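PDB 2GLF: probable M18 family aminopeptidase 1 from Thermotoga maritima, which probably acts as a metal-dependent aminopeptidase of the M18 family, removing residues from the N-termini of peptides. Local coordinates for residues N87-D99 with Y246-L258. Numbering follows the deposited sequence.
With MN (manganese (II) ion), chain E; MN (manganese (II) ion), chain F.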
loop_
_atom_site.group_PDB
_atom_site.type_symbol
_atom_site.label_atom_id
_atom_site.label_comp_id
_atom_site.label_asym_id
_atom_site.label_seq_id
_atom_site.Cartn_x
_atom_site.Cartn_y
_atom_site.Cartn_z
ATOM N N ASN A 87 -21.621 52.819 17.021
ATOM C CA ASN A 87 -20.872 51.708 17.585
ATOM C C ASN A 87 -21.758 50.472 17.565
ATOM O O ASN A 87 -22.644 50.310 18.403
ATOM C CB ASN A 87 -20.443 52.024 19.017
ATOM C CG ASN A 87 -19.195 52.884 19.074
ATOM O OD1 ASN A 87 -18.695 53.350 18.042
ATOM N ND2 ASN A 87 -18.678 53.095 20.283
ATOM N N LEU A 88 -21.520 49.608 16.586
ATOM C CA LEU A 88 -22.298 48.391 16.445
ATOM C C LEU A 88 -21.515 47.155 16.835
ATOM O O LEU A 88 -20.328 47.035 16.546
ATOM C CB LEU A 88 -22.736 48.203 14.998
ATOM C CG LEU A 88 -23.631 49.237 14.343
ATOM C CD1 LEU A 88 -23.837 48.822 12.890
ATOM C CD2 LEU A 88 -24.954 49.333 15.087
ATOM N N VAL A 89 -22.193 46.240 17.503
ATOM C CA VAL A 89 -21.596 44.972 17.863
ATOM C C VAL A 89 -22.552 44.015 17.145
ATOM O O VAL A 89 -23.775 44.136 17.277
ATOM C CB VAL A 89 -21.603 44.763 19.393
ATOM C CG1 VAL A 89 -22.991 44.987 19.932
ATOM C CG2 VAL A 89 -21.116 43.373 19.737
ATOM N N VAL A 90 -22.011 43.101 16.344
ATOM C CA VAL A 90 -22.855 42.174 15.598
ATOM C C VAL A 90 -22.572 40.718 15.906
ATOM O O VAL A 90 -21.433 40.346 16.195
ATOM C CB VAL A 90 -22.696 42.380 14.084
ATOM C CG1 VAL A 90 -23.080 43.792 13.723
ATOM C CG2 VAL A 90 -21.261 42.096 13.666
ATOM N N ALA A 91 -23.617 39.901 15.833
ATOM C CA ALA A 91 -23.499 38.471 16.089
ATOM C C ALA A 91 -24.509 37.683 15.259
ATOM O O ALA A 91 -25.332 38.264 14.549
ATOM C CB ALA A 91 -23.708 38.191 17.566
ATOM N N HIS A 92 -24.432 36.359 15.331
ATOM C CA HIS A 92 -25.360 35.509 14.598
ATOM C C HIS A 92 -26.149 34.647 15.577
ATOM O O HIS A 92 -25.640 34.251 16.627
ATOM C CB HIS A 92 -24.619 34.651 13.556
ATOM C CG HIS A 92 -23.748 33.573 14.130
ATOM N ND1 HIS A 92 -24.208 32.294 14.372
ATOM C CD2 HIS A 92 -22.425 33.559 14.426
ATOM C CE1 HIS A 92 -23.205 31.538 14.787
ATOM N NE2 HIS A 92 -22.112 32.281 14.828
ATOM N N ILE A 93 -27.404 34.380 15.245
ATOM C CA ILE A 93 -28.244 33.600 16.126
ATOM C C ILE A 93 -28.604 32.226 15.584
ATOM O O ILE A 93 -29.438 31.529 16.161
ATOM C CB ILE A 93 -29.529 34.380 16.494
ATOM C CG1 ILE A 93 -30.240 34.863 15.233
ATOM C CG2 ILE A 93 -29.178 35.565 17.374
ATOM C CD1 ILE A 93 -31.513 35.619 15.518
ATOM N N ASP A 94 -27.981 31.825 14.482
ATOM C CA ASP A 94 -28.239 30.493 13.946
ATOM C C ASP A 94 -27.149 29.580 14.520
ATOM O O ASP A 94 -26.038 30.038 14.796
ATOM C CB ASP A 94 -28.176 30.490 12.418
ATOM C CG ASP A 94 -26.812 30.871 11.889
ATOM O OD1 ASP A 94 -26.306 30.161 10.992
ATOM O OD2 ASP A 94 -26.246 31.882 12.368
ATOM N N SER A 95 -27.465 28.303 14.715
ATOM C CA SER A 95 -26.498 27.353 15.262
ATOM C C SER A 95 -26.576 26.004 14.570
ATOM O O SER A 95 -27.635 25.613 14.083
ATOM C CB SER A 95 -26.744 27.137 16.753
ATOM O OG SER A 95 -26.385 28.276 17.502
ATOM N N PRO A 96 -25.449 25.273 14.505
ATOM C CA PRO A 96 -25.517 23.967 13.849
ATOM C C PRO A 96 -26.710 23.181 14.406
ATOM O O PRO A 96 -27.007 23.232 15.607
ATOM C CB PRO A 96 -24.163 23.355 14.192
ATOM C CG PRO A 96 -23.253 24.554 14.110
ATOM C CD PRO A 96 -24.055 25.616 14.855
ATOM N N ARG A 97 -27.404 22.474 13.523
ATOM C CA ARG A 97 -28.581 21.708 13.912
ATOM C C ARG A 97 -28.873 20.656 12.852
ATOM O O ARG A 97 -28.006 20.299 12.050
ATOM C CB ARG A 97 -29.776 22.652 14.007
ATOM C CG ARG A 97 -29.972 23.482 12.731
ATOM C CD ARG A 97 -31.091 24.494 12.883
ATOM N NE ARG A 97 -30.770 25.794 12.288
ATOM C CZ ARG A 97 -30.917 26.100 11.001
ATOM N NH1 ARG A 97 -31.387 25.203 10.143
ATOM N NH2 ARG A 97 -30.593 27.314 10.571
ATOM N N LEU A 98 -30.108 20.165 12.866
ATOM C CA LEU A 98 -30.579 19.195 11.889
ATOM C C LEU A 98 -31.924 19.737 11.408
ATOM O O LEU A 98 -32.732 20.187 12.219
ATOM C CB LEU A 98 -30.785 17.816 12.522
ATOM C CG LEU A 98 -29.602 17.072 13.146
ATOM C CD1 LEU A 98 -30.104 15.759 13.746
ATOM C CD2 LEU A 98 -28.527 16.807 12.103
ATOM N N ASP A 99 -32.155 19.716 10.098
ATOM C CA ASP A 99 -33.415 20.195 9.538
ATOM C C ASP A 99 -34.208 19.044 8.943
ATOM O O ASP A 99 -33.647 18.202 8.253
ATOM C CB ASP A 99 -33.184 21.214 8.413
ATOM C CG ASP A 99 -32.593 22.528 8.895
ATOM O OD1 ASP A 99 -32.755 22.876 10.087
ATOM O OD2 ASP A 99 -31.980 23.229 8.055
ATOM N N TYR A 246 -26.350 24.238 24.778
ATOM C CA TYR A 246 -26.348 24.114 23.336
ATOM C C TYR A 246 -26.532 25.465 22.675
ATOM O O TYR A 246 -27.303 26.303 23.146
ATOM C CB TYR A 246 -27.481 23.204 22.872
ATOM C CG TYR A 246 -27.838 23.396 21.417
ATOM C CD1 TYR A 246 -27.048 22.856 20.410
ATOM C CD2 TYR A 246 -28.943 24.158 21.050
ATOM C CE1 TYR A 246 -27.345 23.064 19.078
ATOM C CE2 TYR A 246 -29.248 24.377 19.720
ATOM C CZ TYR A 246 -28.444 23.825 18.735
ATOM O OH TYR A 246 -28.754 24.017 17.403
ATOM N N GLY A 247 -25.816 25.662 21.574
ATOM C CA GLY A 247 -25.942 26.886 20.813
ATOM C C GLY A 247 -25.267 28.085 21.413
ATOM O O GLY A 247 -25.555 29.217 21.018
ATOM N N GLN A 248 -24.378 27.863 22.370
ATOM C CA GLN A 248 -23.682 28.991 22.957
ATOM C C GLN A 248 -22.880 29.663 21.859
ATOM O O GLN A 248 -22.494 30.827 21.989
ATOM C CB GLN A 248 -22.764 28.547 24.091
ATOM C CG GLN A 248 -23.482 28.492 25.420
ATOM C CD GLN A 248 -22.561 28.172 26.566
ATOM O OE1 GLN A 248 -22.038 27.061 26.666
ATOM N NE2 GLN A 248 -22.350 29.150 27.441
ATOM N N ASP A 249 -22.643 28.932 20.769
ATOM C CA ASP A 249 -21.900 29.503 19.660
ATOM C C ASP A 249 -22.680 30.699 19.148
ATOM O O ASP A 249 -23.594 30.580 18.329
ATOM C CB ASP A 249 -21.694 28.515 18.520
ATOM C CG ASP A 249 -20.754 29.064 17.436
ATOM O OD1 ASP A 249 -20.806 30.280 17.143
ATOM O OD2 ASP A 249 -19.973 28.278 16.857
ATOM N N ASP A 250 -22.297 31.841 19.704
ATOM C CA ASP A 250 -22.814 33.161 19.408
ATOM C C ASP A 250 -24.095 33.666 20.023
ATOM O O ASP A 250 -24.368 34.862 19.947
ATOM C CB ASP A 250 -22.842 33.398 17.917
ATOM C CG ASP A 250 -22.161 34.684 17.563
ATOM O OD1 ASP A 250 -21.095 34.946 18.162
ATOM O OD2 ASP A 250 -22.679 35.429 16.712
ATOM N N ARG A 251 -24.900 32.798 20.621
ATOM C CA ARG A 251 -26.091 33.330 21.272
ATOM C C ARG A 251 -25.534 33.903 22.570
ATOM O O ARG A 251 -26.177 34.710 23.239
ATOM C CB ARG A 251 -27.140 32.242 21.545
ATOM C CG ARG A 251 -27.643 31.579 20.274
ATOM C CD ARG A 251 -29.077 31.102 20.373
ATOM N NE ARG A 251 -29.550 30.686 19.057
ATOM C CZ ARG A 251 -29.498 29.443 18.595
ATOM N NH1 ARG A 251 -29.001 28.476 19.348
ATOM N NH2 ARG A 251 -29.923 29.169 17.371
ATOM N N ILE A 252 -24.309 33.493 22.899
ATOM C CA ILE A 252 -23.643 33.978 24.094
ATOM C C ILE A 252 -23.170 35.389 23.796
ATOM O O ILE A 252 -23.070 36.223 24.689
ATOM C CB ILE A 252 -22.425 33.112 24.476
ATOM C CG1 ILE A 252 -21.972 33.468 25.898
ATOM C CG2 ILE A 252 -21.282 33.352 23.501
ATOM C CD1 ILE A 252 -20.953 32.510 26.478
ATOM N N CYS A 253 -22.871 35.654 22.532
ATOM C CA CYS A 253 -22.442 36.982 22.140
ATOM C C CYS A 253 -23.661 37.829 21.849
ATOM O O CYS A 253 -23.629 39.048 21.991
ATOM C CB CYS A 253 -21.552 36.912 20.912
ATOM S SG CYS A 253 -19.885 36.522 21.356
ATOM N N ALA A 254 -24.739 37.168 21.446
ATOM C CA ALA A 254 -25.983 37.857 21.152
ATOM C C ALA A 254 -26.573 38.384 22.450
ATOM O O ALA A 254 -27.049 39.515 22.517
ATOM C CB ALA A 254 -26.958 36.909 20.486
ATOM N N TYR A 255 -26.525 37.563 23.493
ATOM C CA TYR A 255 -27.077 37.965 24.778
ATOM C C TYR A 255 -26.264 39.053 25.453
ATOM O O TYR A 255 -26.826 40.025 25.955
ATOM C CB TYR A 255 -27.186 36.771 25.722
ATOM C CG TYR A 255 -27.932 37.100 26.988
ATOM C CD1 TYR A 255 -29.304 37.344 26.965
ATOM C CD2 TYR A 255 -27.264 37.197 28.209
ATOM C CE1 TYR A 255 -30.002 37.677 28.125
ATOM C CE2 TYR A 255 -27.950 37.533 29.381
ATOM C CZ TYR A 255 -29.320 37.771 29.330
ATOM O OH TYR A 255 -30.003 38.107 30.479
ATOM N N THR A 256 -24.944 38.886 25.479
ATOM C CA THR A 256 -24.073 39.875 26.107
ATOM C C THR A 256 -24.182 41.233 25.421
ATOM O O THR A 256 -24.136 42.265 26.082
ATOM C CB THR A 256 -22.590 39.427 26.104
ATOM O OG1 THR A 256 -22.231 38.938 24.804
ATOM C CG2 THR A 256 -22.359 38.350 27.150
ATOM N N ALA A 257 -24.328 41.231 24.099
ATOM C CA ALA A 257 -24.456 42.478 23.354
ATOM C C ALA A 257 -25.831 43.095 23.602
ATOM O O ALA A 257 -25.962 44.310 23.727
ATOM C CB ALA A 257 -24.254 42.227 21.871
ATOM N N LEU A 258 -26.858 42.255 23.669
ATOM C CA LEU A 258 -28.209 42.732 23.923
ATOM C C LEU A 258 -28.217 43.446 25.274
ATOM O O LEU A 258 -28.711 44.569 25.396
ATOM C CB LEU A 258 -29.187 41.560 23.976
ATOM C CG LEU A 258 -30.648 41.811 23.594
ATOM C CD1 LEU A 258 -31.508 40.812 24.333
ATOM C CD2 LEU A 258 -31.078 43.223 23.941
HETATM MN MN MN E . -19.866 31.552 15.451
HETATM MN MN MN F . -20.030 28.367 14.447
HETATM O O HOH W 1 -26.232 31.238 17.363
HETATM O O HOH W 2 -17.901 30.845 16.550
#
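His-92 and Asp-249 meet at a two-metal site, at the end of a buried contact between a core strand, 87-92, and the first part of helix 248-263, whose axis here runs roughly antiparallel to the strand (147° between their N-to-C directions). His-92 NE2 and Asp-249 OD1 bind the same manganese ion, at 2.4 and 2.3 Å respectively, with the imidazole and carboxylate planes 56° apart. Asp-249 OD2 holds the second manganese, which makes this carboxylate the bridge of the pair, an arrangement characteristic of co-catalytic metallopeptidases; Asp-326 completes the protein ligands of the first ion, Glu-279 and His-425 those of the second. With CG between its backbone N and carbonyl carbon (chi1 70°), His-92 turns its ring across Asp-250, whose CB lies over one face in a CH-pi contact, 3.5 Å from the centroid. Asp-250 OD2 also accepts the backbone N-H of His-92, though this bond is modelled too short for its length to be trusted. Beyond the metals Arg-251 reaches over to the loop: its NE and NH2 both approach Ile-93 O, NH2 at 2.7 Å, in weak, bent bonds at the guanidinium edge, while Ser-95 OG sits over a face. Replacing Arg-251 by an alanine would probably leave Ile-93 O without these two donors and let the loop after His-92 shift. Tyr-246 OH donates to Pro-96 O (2.6 Å), and a water links Asp-94 O with Asp-249 O. Toward the other end the contact turns apolar, Val-89 CG1 lying 3.6 Å from Ala-257 CB. Strand 87-92 runs between strands 270-275 and 321-329 of the mixed sheet; helix 33-45 touches Ile-93 and Arg-251, and helix 433-449 packs on Val-89 and Cys-253.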